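Local coordinates for protein beta-glucanase (Podospora anserina, PDB 4LE4) that probably hydrolyses beta-glucans, including cellulose-type chains, as a fungal glucanase of glycoside hydrolase family 131, at residues Ala110-Glu121 with Ala203-Arg214; Trp179-Leu187 with Gly234-Gly242. One frame throughout, in Å; residues are numbered along the deposited sequence.

Contact 1: residues Ala110-Glu121 with Ala203-Arg214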
loop_
_atom_site.group_PDB
_atom_site.type_symbol
_atom_site.label_atom_id
_atom_site.label_comp_id
_atom_site.label_asym_id
_atom_site.label_seq_id
_atom_site.Cartn_x
_atom_site.Cartn_y
_atom_site.Cartn_z
ATOM N N ALA A 110 4.805 5.855 13.961
ATOM C CA ALA A 110 5.205 5.507 15.329
ATOM C C ALA A 110 5.704 4.054 15.387
ATOM O O ALA A 110 4.966 3.134 14.999
ATOM C CB ALA A 110 4.015 5.676 16.253
ATOM N N THR A 111 6.928 3.840 15.864
ATOM C CA THR A 111 7.442 2.471 15.934
ATOM C C THR A 111 6.854 1.684 17.123
ATOM O O THR A 111 7.055 0.477 17.226
ATOM C CB THR A 111 8.957 2.445 16.038
ATOM O OG1 THR A 111 9.361 3.185 17.197
ATOM C CG2 THR A 111 9.599 3.042 14.751
ATOM N N THR A 112 6.117 2.374 17.994
ATOM C CA THR A 112 5.505 1.749 19.170
ATOM C C THR A 112 4.128 1.171 18.894
ATOM O O THR A 112 3.524 0.548 19.776
ATOM C CB THR A 112 5.337 2.774 20.303
ATOM O OG1 THR A 112 4.727 3.960 19.758
ATOM C CG2 THR A 112 6.684 3.101 20.931
ATOM N N ARG A 113 3.629 1.370 17.671
ATOM C CA ARG A 113 2.302 0.885 17.305
ATOM C C ARG A 113 2.318 0.063 16.045
ATOM O O ARG A 113 3.053 0.365 15.117
ATOM C CB ARG A 113 1.346 2.056 17.104
ATOM C CG ARG A 113 1.051 2.750 18.429
ATOM C CD ARG A 113 0.351 4.074 18.220
ATOM N NE ARG A 113 -1.030 3.922 17.792
ATOM C CZ ARG A 113 -1.839 4.959 17.641
ATOM N NH1 ARG A 113 -1.376 6.175 17.891
ATOM N NH2 ARG A 113 -3.088 4.798 17.226
ATOM N N GLU A 114 1.469 -0.956 16.005
ATOM C CA GLU A 114 1.425 -1.806 14.822
ATOM C C GLU A 114 0.711 -1.110 13.659
ATOM O O GLU A 114 -0.330 -0.486 13.843
ATOM C CB GLU A 114 0.720 -3.122 15.157
ATOM C CG GLU A 114 0.432 -4.009 13.930
ATOM C CD GLU A 114 -0.192 -5.374 14.312
ATOM O OE1 GLU A 114 -0.194 -5.751 15.511
ATOM O OE2 GLU A 114 -0.667 -6.075 13.406
ATOM N N HIS A 115 1.288 -1.217 12.460
ATOM C CA HIS A 115 0.671 -0.653 11.262
ATOM C C HIS A 115 0.499 -1.817 10.318
ATOM O O HIS A 115 1.363 -2.689 10.263
ATOM C CB HIS A 115 1.584 0.367 10.569
ATOM C CG HIS A 115 1.830 1.604 11.380
ATOM N ND1 HIS A 115 2.578 1.597 12.541
ATOM C CD2 HIS A 115 1.447 2.884 11.185
ATOM C CE1 HIS A 115 2.647 2.829 13.024
ATOM N NE2 HIS A 115 1.969 3.628 12.219
ATOM N N GLN A 116 -0.628 -1.823 9.624
ATOM C CA GLN A 116 -0.954 -2.838 8.610
ATOM C C GLN A 116 -1.059 -1.981 7.340
ATOM O O GLN A 116 -1.819 -1.031 7.298
ATOM C CB GLN A 116 -2.259 -3.532 8.982
ATOM C CG GLN A 116 -2.008 -4.473 10.202
ATOM C CD GLN A 116 -3.266 -4.885 10.932
ATOM O OE1 GLN A 116 -4.370 -4.715 10.429
ATOM N NE2 GLN A 116 -3.102 -5.443 12.133
ATOM N N ILE A 117 -0.305 -2.367 6.320
ATOM C CA ILE A 117 -0.157 -1.582 5.098
ATOM C C ILE A 117 -0.421 -2.360 3.819
ATOM O O ILE A 117 0.074 -3.475 3.675
ATOM C CB ILE A 117 1.305 -1.072 5.064
ATOM C CG1 ILE A 117 1.605 -0.312 6.384
ATOM C CG2 ILE A 117 1.537 -0.182 3.852
ATOM C CD1 ILE A 117 3.089 -0.136 6.712
ATOM N N ALA A 118 -1.152 -1.770 2.871
ATOM C CA ALA A 118 -1.395 -2.464 1.579
ATOM C C ALA A 118 -1.929 -3.894 1.822
ATOM O O ALA A 118 -1.482 -4.886 1.218
ATOM C CB ALA A 118 -0.112 -2.523 0.800
ATOM N N PHE A 119 -2.922 -3.976 2.681
ATOM C CA PHE A 119 -3.485 -5.265 3.079
ATOM C C PHE A 119 -4.786 -5.632 2.430
ATOM O O PHE A 119 -5.568 -4.753 2.041
ATOM C CB PHE A 119 -3.700 -5.271 4.615
ATOM C CG PHE A 119 -4.676 -4.191 5.120
ATOM C CD1 PHE A 119 -4.211 -2.923 5.509
ATOM C CD2 PHE A 119 -6.035 -4.464 5.231
ATOM C CE1 PHE A 119 -5.106 -1.951 6.007
ATOM C CE2 PHE A 119 -6.945 -3.508 5.725
ATOM C CZ PHE A 119 -6.480 -2.247 6.113
ATOM N N PHE A 120 -5.035 -6.947 2.305
ATOM C CA PHE A 120 -6.329 -7.399 1.805
ATOM C C PHE A 120 -7.258 -7.449 3.016
ATOM O O PHE A 120 -6.795 -7.524 4.152
ATOM C CB PHE A 120 -6.210 -8.790 1.137
ATOM C CG PHE A 120 -5.490 -8.743 -0.179
ATOM C CD1 PHE A 120 -6.203 -8.535 -1.361
ATOM C CD2 PHE A 120 -4.103 -8.814 -0.236
ATOM C CE1 PHE A 120 -5.554 -8.387 -2.576
ATOM C CE2 PHE A 120 -3.435 -8.665 -1.457
ATOM C CZ PHE A 120 -4.185 -8.444 -2.643
ATOM N N GLU A 121 -8.565 -7.397 2.784
ATOM C CA GLU A 121 -9.537 -7.412 3.880
ATOM C C GLU A 121 -9.438 -8.619 4.835
ATOM O O GLU A 121 -9.781 -8.515 6.002
ATOM C CB GLU A 121 -10.948 -7.303 3.310
ATOM C CG GLU A 121 -11.818 -6.317 4.059
ATOM C CD GLU A 121 -12.909 -5.691 3.200
ATOM O OE1 GLU A 121 -12.621 -4.760 2.395
ATOM O OE2 GLU A 121 -14.072 -6.141 3.339
ATOM N N ALA A 203 -12.638 -6.407 -4.490
ATOM C CA ALA A 203 -12.921 -5.043 -4.048
ATOM C C ALA A 203 -12.541 -5.060 -2.584
ATOM O O ALA A 203 -13.349 -4.744 -1.719
ATOM C CB ALA A 203 -14.386 -4.722 -4.194
ATOM N N ASP A 204 -11.309 -5.440 -2.303
ATOM C CA ASP A 204 -10.895 -5.504 -0.918
ATOM C C ASP A 204 -9.398 -5.386 -0.674
ATOM O O ASP A 204 -8.891 -5.903 0.319
ATOM C CB ASP A 204 -11.401 -6.792 -0.308
ATOM C CG ASP A 204 -10.857 -8.003 -1.014
ATOM O OD1 ASP A 204 -10.138 -7.839 -2.015
ATOM O OD2 ASP A 204 -11.152 -9.135 -0.573
ATOM N N TRP A 205 -8.692 -4.731 -1.585
ATOM C CA TRP A 205 -7.274 -4.508 -1.363
ATOM C C TRP A 205 -7.231 -3.067 -0.863
ATOM O O TRP A 205 -7.655 -2.138 -1.564
ATOM C CB TRP A 205 -6.461 -4.630 -2.639
ATOM C CG TRP A 205 -4.998 -4.472 -2.370
ATOM C CD1 TRP A 205 -4.293 -4.956 -1.294
ATOM C CD2 TRP A 205 -4.046 -3.804 -3.199
ATOM N NE1 TRP A 205 -2.957 -4.632 -1.406
ATOM C CE2 TRP A 205 -2.780 -3.920 -2.564
ATOM C CE3 TRP A 205 -4.132 -3.117 -4.420
ATOM C CZ2 TRP A 205 -1.626 -3.375 -3.102
ATOM C CZ3 TRP A 205 -2.965 -2.581 -4.958
ATOM C CH2 TRP A 205 -1.737 -2.714 -4.300
ATOM N N HIS A 206 -6.679 -2.889 0.326
ATOM C CA HIS A 206 -6.639 -1.583 0.967
ATOM C C HIS A 206 -5.298 -0.909 0.785
ATOM O O HIS A 206 -4.330 -1.240 1.450
ATOM C CB HIS A 206 -6.960 -1.732 2.459
ATOM C CG HIS A 206 -8.346 -2.222 2.728
ATOM N ND1 HIS A 206 -9.252 -1.507 3.476
ATOM C CD2 HIS A 206 -8.985 -3.353 2.338
ATOM C CE1 HIS A 206 -10.397 -2.172 3.532
ATOM N NE2 HIS A 206 -10.259 -3.295 2.847
ATOM N N VAL A 207 -5.257 0.020 -0.156
ATOM C CA VAL A 207 -4.056 0.788 -0.470
ATOM C C VAL A 207 -4.067 1.918 0.516
ATOM O O VAL A 207 -4.811 2.904 0.382
ATOM C CB VAL A 207 -4.112 1.348 -1.897
ATOM C CG1 VAL A 207 -2.863 2.232 -2.191
ATOM C CG2 VAL A 207 -4.205 0.186 -2.864
ATOM N N GLY A 208 -3.216 1.781 1.516
ATOM C CA GLY A 208 -3.196 2.775 2.557
ATOM C C GLY A 208 -2.687 2.142 3.823
ATOM O O GLY A 208 -2.017 1.109 3.769
ATOM N N VAL A 209 -3.048 2.732 4.958
ATOM C CA VAL A 209 -2.534 2.322 6.255
ATOM C C VAL A 209 -3.559 2.272 7.365
ATOM O O VAL A 209 -4.428 3.123 7.484
ATOM C CB VAL A 209 -1.426 3.323 6.744
ATOM C CG1 VAL A 209 -0.722 2.750 8.031
ATOM C CG2 VAL A 209 -0.414 3.606 5.644
ATOM N N LEU A 210 -3.407 1.257 8.206
ATOM C CA LEU A 210 -4.246 1.062 9.375
ATOM C C LEU A 210 -3.244 1.015 10.537
ATOM O O LEU A 210 -2.223 0.353 10.438
ATOM C CB LEU A 210 -5.020 -0.264 9.253
ATOM C CG LEU A 210 -6.015 -0.702 10.335
ATOM C CD1 LEU A 210 -6.935 -1.779 9.814
ATOM C CD2 LEU A 210 -5.230 -1.234 11.513
ATOM N N GLU A 211 -3.510 1.753 11.619
ATOM C CA GLU A 211 -2.594 1.737 12.762
ATOM C C GLU A 211 -3.366 1.353 14.025
ATOM O O GLU A 211 -4.375 1.974 14.352
ATOM C CB GLU A 211 -1.956 3.119 12.983
ATOM C CG GLU A 211 -1.018 3.225 14.214
ATOM C CD GLU A 211 -0.419 4.626 14.393
ATOM O OE1 GLU A 211 -1.138 5.622 14.207
ATOM O OE2 GLU A 211 0.775 4.738 14.708
ATOM N N LEU A 212 -2.900 0.335 14.737
ATOM C CA LEU A 212 -3.591 -0.075 15.963
ATOM C C LEU A 212 -3.207 0.817 17.132
ATOM O O LEU A 212 -2.123 1.377 17.155
ATOM C CB LEU A 212 -3.220 -1.508 16.340
ATOM C CG LEU A 212 -3.576 -2.667 15.399
ATOM C CD1 LEU A 212 -2.810 -2.542 14.103
ATOM C CD2 LEU A 212 -3.185 -3.990 16.076
ATOM N N PRO A 213 -4.103 0.979 18.112
ATOM C CA PRO A 213 -3.753 1.809 19.269
ATOM C C PRO A 213 -2.856 0.956 20.171
ATOM O O PRO A 213 -2.771 -0.261 19.999
ATOM C CB PRO A 213 -5.101 2.066 19.930
ATOM C CG PRO A 213 -5.816 0.754 19.711
ATOM C CD PRO A 213 -5.473 0.436 18.236
ATOM N N ARG A 214 -2.139 1.602 21.080
ATOM C CA ARG A 214 -1.323 0.895 22.063
ATOM C C ARG A 214 -1.352 1.780 23.289
ATOM O O ARG A 214 -1.116 2.988 23.221
ATOM C CB ARG A 214 0.129 0.685 21.647
ATOM C CG ARG A 214 0.931 -0.046 22.768
ATOM C CD ARG A 214 2.399 -0.354 22.414
ATOM N NE ARG A 214 2.521 -1.372 21.362
ATOM C CZ ARG A 214 2.393 -2.680 21.563
ATOM N NH1 ARG A 214 2.152 -3.143 22.790
ATOM N NH2 ARG A 214 2.468 -3.526 20.530
HETATM O O HOH W 1 -0.088 -1.569 18.381
HETATM O O HOH W 2 -14.427 -3.932 0.514
#
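Arg113 and Glu211 meet face to face: the carboxylate lies over the guanidinium with the two planes 5° apart and Glu211 CD 3.5 Å from Arg113 NE. The salt bridge, Arg113 NE to Glu211 OE2, is long at 3.7 Å; the acid lies well off the plane in which the N-H bonds lie, so the attraction is electrostatic. The arginine's straight hydrogen bond runs in the guanidinium plane, from Arg113 NE to Leu212 O (2.8 Å), the bend at chi3 (72°) turning the group across the neighbouring strand. Glu211 has a second cation in Arg78, and Arg113 a second acid in Asp219. With the guanidinium gone, as in an alanine here, Leu212 O is likely to lose this donor and Glu211 one of its two balancing charges. CG of Glu211 also packs over the His115 ring, whose NE2 is hydrogen-bonded to Glu222.

Beyond the corners at Ala118 and Gly208, aromatic groups take over. Phe119 holds CG between its backbone N and carbonyl carbon (chi1 61°), which brings the ring over His206 CB, 3.7 Å from CE2 of Phe119; the rings lie nearly parallel yet overlap little. His206 is gripped at both nitrogens, NE2 giving a bond to Glu121 OE1 (2.8 Å) and ND1 meeting Glu81. Phe120 forms an offset stack on the five-membered ring of Trp205, while Trp205 NE1 reaches Ala118 O from above the carbonyl plane (3.0 Å). Between these clusters Gln116 and Leu210 form an antiparallel hydrogen-bonded pair. The whole joins neighbouring antiparallel strands in one sheet of the beta-sandwich of this concanavalin-clan domain.

Contact 2: residues Trp179-Leu187 with Gly234-Gly242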
loop_
_atom_site.group_PDB
_atom_site.type_symbol
_atom_site.label_atom_id
_atom_site.label_comp_id
_atom_site.label_asym_id
_atom_site.label_seq_id
_atom_site.Cartn_x
_atom_site.Cartn_y
_atom_site.Cartn_z
ATOM N N TRP A 179 8.024 -9.915 -4.356
ATOM C CA TRP A 179 9.043 -9.287 -5.206
ATOM C C TRP A 179 9.324 -7.923 -4.566
ATOM O O TRP A 179 8.414 -7.281 -4.044
ATOM C CB TRP A 179 8.522 -9.109 -6.624
ATOM C CG TRP A 179 8.338 -10.408 -7.319
ATOM C CD1 TRP A 179 7.356 -11.332 -7.101
ATOM C CD2 TRP A 179 9.163 -10.933 -8.370
ATOM N NE1 TRP A 179 7.516 -12.407 -7.963
ATOM C CE2 TRP A 179 8.619 -12.185 -8.746
ATOM C CE3 TRP A 179 10.313 -10.456 -9.030
ATOM C CZ2 TRP A 179 9.182 -12.983 -9.766
ATOM C CZ3 TRP A 179 10.878 -11.243 -10.040
ATOM C CH2 TRP A 179 10.309 -12.494 -10.398
ATOM N N HIS A 180 10.582 -7.497 -4.590
ATOM C CA HIS A 180 10.939 -6.261 -3.909
ATOM C C HIS A 180 12.225 -5.662 -4.416
ATOM O O HIS A 180 13.066 -6.364 -4.940
ATOM C CB HIS A 180 11.127 -6.607 -2.414
ATOM C CG HIS A 180 11.788 -5.529 -1.579
ATOM N ND1 HIS A 180 11.089 -4.519 -0.952
ATOM C CD2 HIS A 180 13.090 -5.330 -1.263
ATOM C CE1 HIS A 180 11.930 -3.738 -0.293
ATOM N NE2 HIS A 180 13.150 -4.209 -0.467
ATOM N N SER A 181 12.357 -4.351 -4.254
ATOM C CA SER A 181 13.608 -3.669 -4.549
ATOM C C SER A 181 13.529 -2.333 -3.830
ATOM O O SER A 181 12.466 -1.929 -3.372
ATOM C CB SER A 181 13.803 -3.404 -6.039
ATOM O OG SER A 181 12.945 -2.365 -6.449
ATOM N N THR A 182 14.663 -1.668 -3.683
ATOM C CA THR A 182 14.620 -0.334 -3.107
ATOM C C THR A 182 15.181 0.592 -4.172
ATOM O O THR A 182 15.974 0.168 -5.009
ATOM C CB THR A 182 15.444 -0.181 -1.816
ATOM O OG1 THR A 182 16.789 -0.652 -2.019
ATOM C CG2 THR A 182 14.769 -0.951 -0.684
ATOM N N GLY A 183 14.731 1.844 -4.148
ATOM C CA GLY A 183 15.210 2.847 -5.092
ATOM C C GLY A 183 14.905 2.606 -6.548
ATOM O O GLY A 183 13.763 2.428 -6.939
ATOM N N SER A 184 15.948 2.613 -7.367
ATOM C CA SER A 184 15.778 2.432 -8.808
ATOM C C SER A 184 16.004 1.021 -9.274
ATOM O O SER A 184 15.827 0.724 -10.456
ATOM C CB SER A 184 16.761 3.331 -9.564
ATOM O OG SER A 184 16.563 4.693 -9.222
ATOM N N ASP A 185 16.404 0.127 -8.375
ATOM C CA ASP A 185 16.690 -1.232 -8.838
ATOM C C ASP A 185 15.457 -2.045 -9.226
ATOM O O ASP A 185 14.389 -1.853 -8.663
ATOM C CB ASP A 185 17.480 -1.964 -7.750
ATOM C CG ASP A 185 18.773 -1.246 -7.410
ATOM O OD1 ASP A 185 19.575 -0.959 -8.336
ATOM O OD2 ASP A 185 18.995 -0.968 -6.223
ATOM N N PRO A 186 15.596 -2.953 -10.204
ATOM C CA PRO A 186 14.506 -3.817 -10.676
ATOM C C PRO A 186 14.053 -4.765 -9.562
ATOM O O PRO A 186 14.873 -5.216 -8.762
ATOM C CB PRO A 186 15.154 -4.642 -11.788
ATOM C CG PRO A 186 16.343 -3.826 -12.218
ATOM C CD PRO A 186 16.840 -3.210 -10.952
ATOM N N LEU A 187 12.763 -5.073 -9.537
ATOM C CA LEU A 187 12.212 -6.023 -8.569
ATOM C C LEU A 187 12.854 -7.411 -8.717
ATOM O O LEU A 187 13.071 -7.877 -9.837
ATOM C CB LEU A 187 10.711 -6.217 -8.818
ATOM C CG LEU A 187 9.780 -5.006 -8.664
ATOM C CD1 LEU A 187 8.351 -5.394 -9.073
ATOM C CD2 LEU A 187 9.808 -4.536 -7.217
ATOM N N GLY A 234 -0.340 -11.773 -16.364
ATOM C CA GLY A 234 0.489 -12.351 -17.401
ATOM C C GLY A 234 1.810 -11.636 -17.586
ATOM O O GLY A 234 1.921 -10.749 -18.431
ATOM N N SER A 235 2.808 -12.002 -16.799
ATOM C CA SER A 235 4.142 -11.408 -16.893
ATOM C C SER A 235 4.341 -10.196 -15.975
ATOM O O SER A 235 3.597 -9.219 -16.010
ATOM C CB SER A 235 4.458 -11.029 -18.343
ATOM O OG SER A 235 5.837 -10.779 -18.520
ATOM N N LEU A 236 5.361 -10.286 -15.142
ATOM C CA LEU A 236 5.673 -9.230 -14.198
ATOM C C LEU A 236 6.621 -8.188 -14.767
ATOM O O LEU A 236 7.643 -8.510 -15.375
ATOM C CB LEU A 236 6.317 -9.838 -12.964
ATOM C CG LEU A 236 6.924 -8.828 -11.993
ATOM C CD1 LEU A 236 5.833 -7.921 -11.413
ATOM C CD2 LEU A 236 7.634 -9.599 -10.914
ATOM N N THR A 237 6.283 -6.928 -14.552
ATOM C CA THR A 237 7.144 -5.837 -14.987
ATOM C C THR A 237 8.063 -5.609 -13.794
ATOM O O THR A 237 7.589 -5.200 -12.741
ATOM C CB THR A 237 6.319 -4.575 -15.225
ATOM O OG1 THR A 237 5.456 -4.793 -16.348
ATOM C CG2 THR A 237 7.206 -3.399 -15.482
ATOM N N THR A 238 9.359 -5.862 -13.941
ATOM C CA THR A 238 10.274 -5.679 -12.819
ATOM C C THR A 238 10.836 -4.264 -12.747
ATOM O O THR A 238 11.381 -3.863 -11.731
ATOM C CB THR A 238 11.448 -6.671 -12.863
ATOM O OG1 THR A 238 12.159 -6.499 -14.087
ATOM C CG2 THR A 238 10.940 -8.125 -12.738
ATOM N N SER A 239 10.707 -3.517 -13.835
ATOM C CA SER A 239 11.173 -2.141 -13.876
ATOM C C SER A 239 10.346 -1.267 -12.931
ATOM O O SER A 239 9.115 -1.274 -12.986
ATOM C CB SER A 239 11.022 -1.570 -15.281
ATOM O OG SER A 239 11.215 -0.166 -15.226
ATOM N N VAL A 240 11.001 -0.489 -12.091
ATOM C CA VAL A 240 10.224 0.345 -11.186
ATOM C C VAL A 240 9.516 1.489 -11.913
ATOM O O VAL A 240 8.621 2.126 -11.347
ATOM C CB VAL A 240 11.094 0.916 -10.023
ATOM C CG1 VAL A 240 11.805 -0.235 -9.305
ATOM C CG2 VAL A 240 12.113 1.923 -10.535
ATOM N N ALA A 241 9.910 1.745 -13.164
ATOM C CA ALA A 241 9.269 2.805 -13.942
ATOM C C ALA A 241 7.965 2.327 -14.597
ATOM O O ALA A 241 7.294 3.113 -15.253
ATOM C CB ALA A 241 10.213 3.337 -15.001
ATOM N N GLY A 242 7.637 1.043 -14.445
ATOM C CA GLY A 242 6.387 0.515 -14.970
ATOM C C GLY A 242 6.352 0.122 -16.439
ATOM O O GLY A 242 7.294 0.389 -17.171
HETATM O O HOH W 3 13.896 -0.654 -12.243
#
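Leu236 drives a methyl straight onto the indole of Trp179, the two side chains arriving from opposite directions. Its CD2 sits over the middle of the ring system, 3.4 Å from the centroid of the six-membered ring and 17° off the normal, and comes within 3.3 Å of Trp179 CD2: a close CH-pi contact. The extended first torsion of Leu236, with CG anti to the backbone N (chi1 170°), carries the branch across to the strand. At the indole's polar corner, NE1 is hydrogen-bonded to Glu168, which helps fix the ring's rotation. Thr238 CG2 approaches the same ring obliquely, at 4.1 Å from CZ3 of Trp179.

Next to this apolar patch lies the one direct hydrogen bond between the segments, Leu187 N to Thr238 O (2.9 Å, 165° at the hydrogen). The same carbonyl also receives a CA-H...O contact from Pro186. Leu187 is buried, and its side chain continues inward to Ala166 and His98 of the underlying sheet.

Near the turn at Thr182-Asp185, Val240 is itself tightly placed, its CG1 lying 3.1 Å from Asp185 O, while CG2 faces the carbonyls of Gly183 and Ser184 at longer range. Ser181 OG donates to Asp185 O (2.7 Å), tying the turn back to its strand. The loose side is the solvent side: Ser184, Asp185 and Pro186 are exposed, and a water spans the interval, donating to Ser184 O and accepting from Val240 N. Between these two segments, then, the join is mostly apolar, with one direct backbone bond and one water bridge and no salt bridge, which implies that fit of shape rather than charge holds them together.

The two contacts illustrate how a beta-sandwich is held both within a sheet and where a surface loop lies against the other sheet. Contact 1 pairs strands in one sheet, its centre about 9 Å from the centre of the chain; contact 2 lies on the opposite side of that centre, about 15 Å out, where the C-terminal segment lies against the end of strand 175-182 in the other sheet. Their centres are about 23 Å apart and their nearest atoms about 11 Å, so neither touches the other. Strand 222-233 relates them: its side chains pack against Ile117, Trp205 and Val209 of contact 1, and the chain leaving it enters 234-242. Their segments alternate along the sequence.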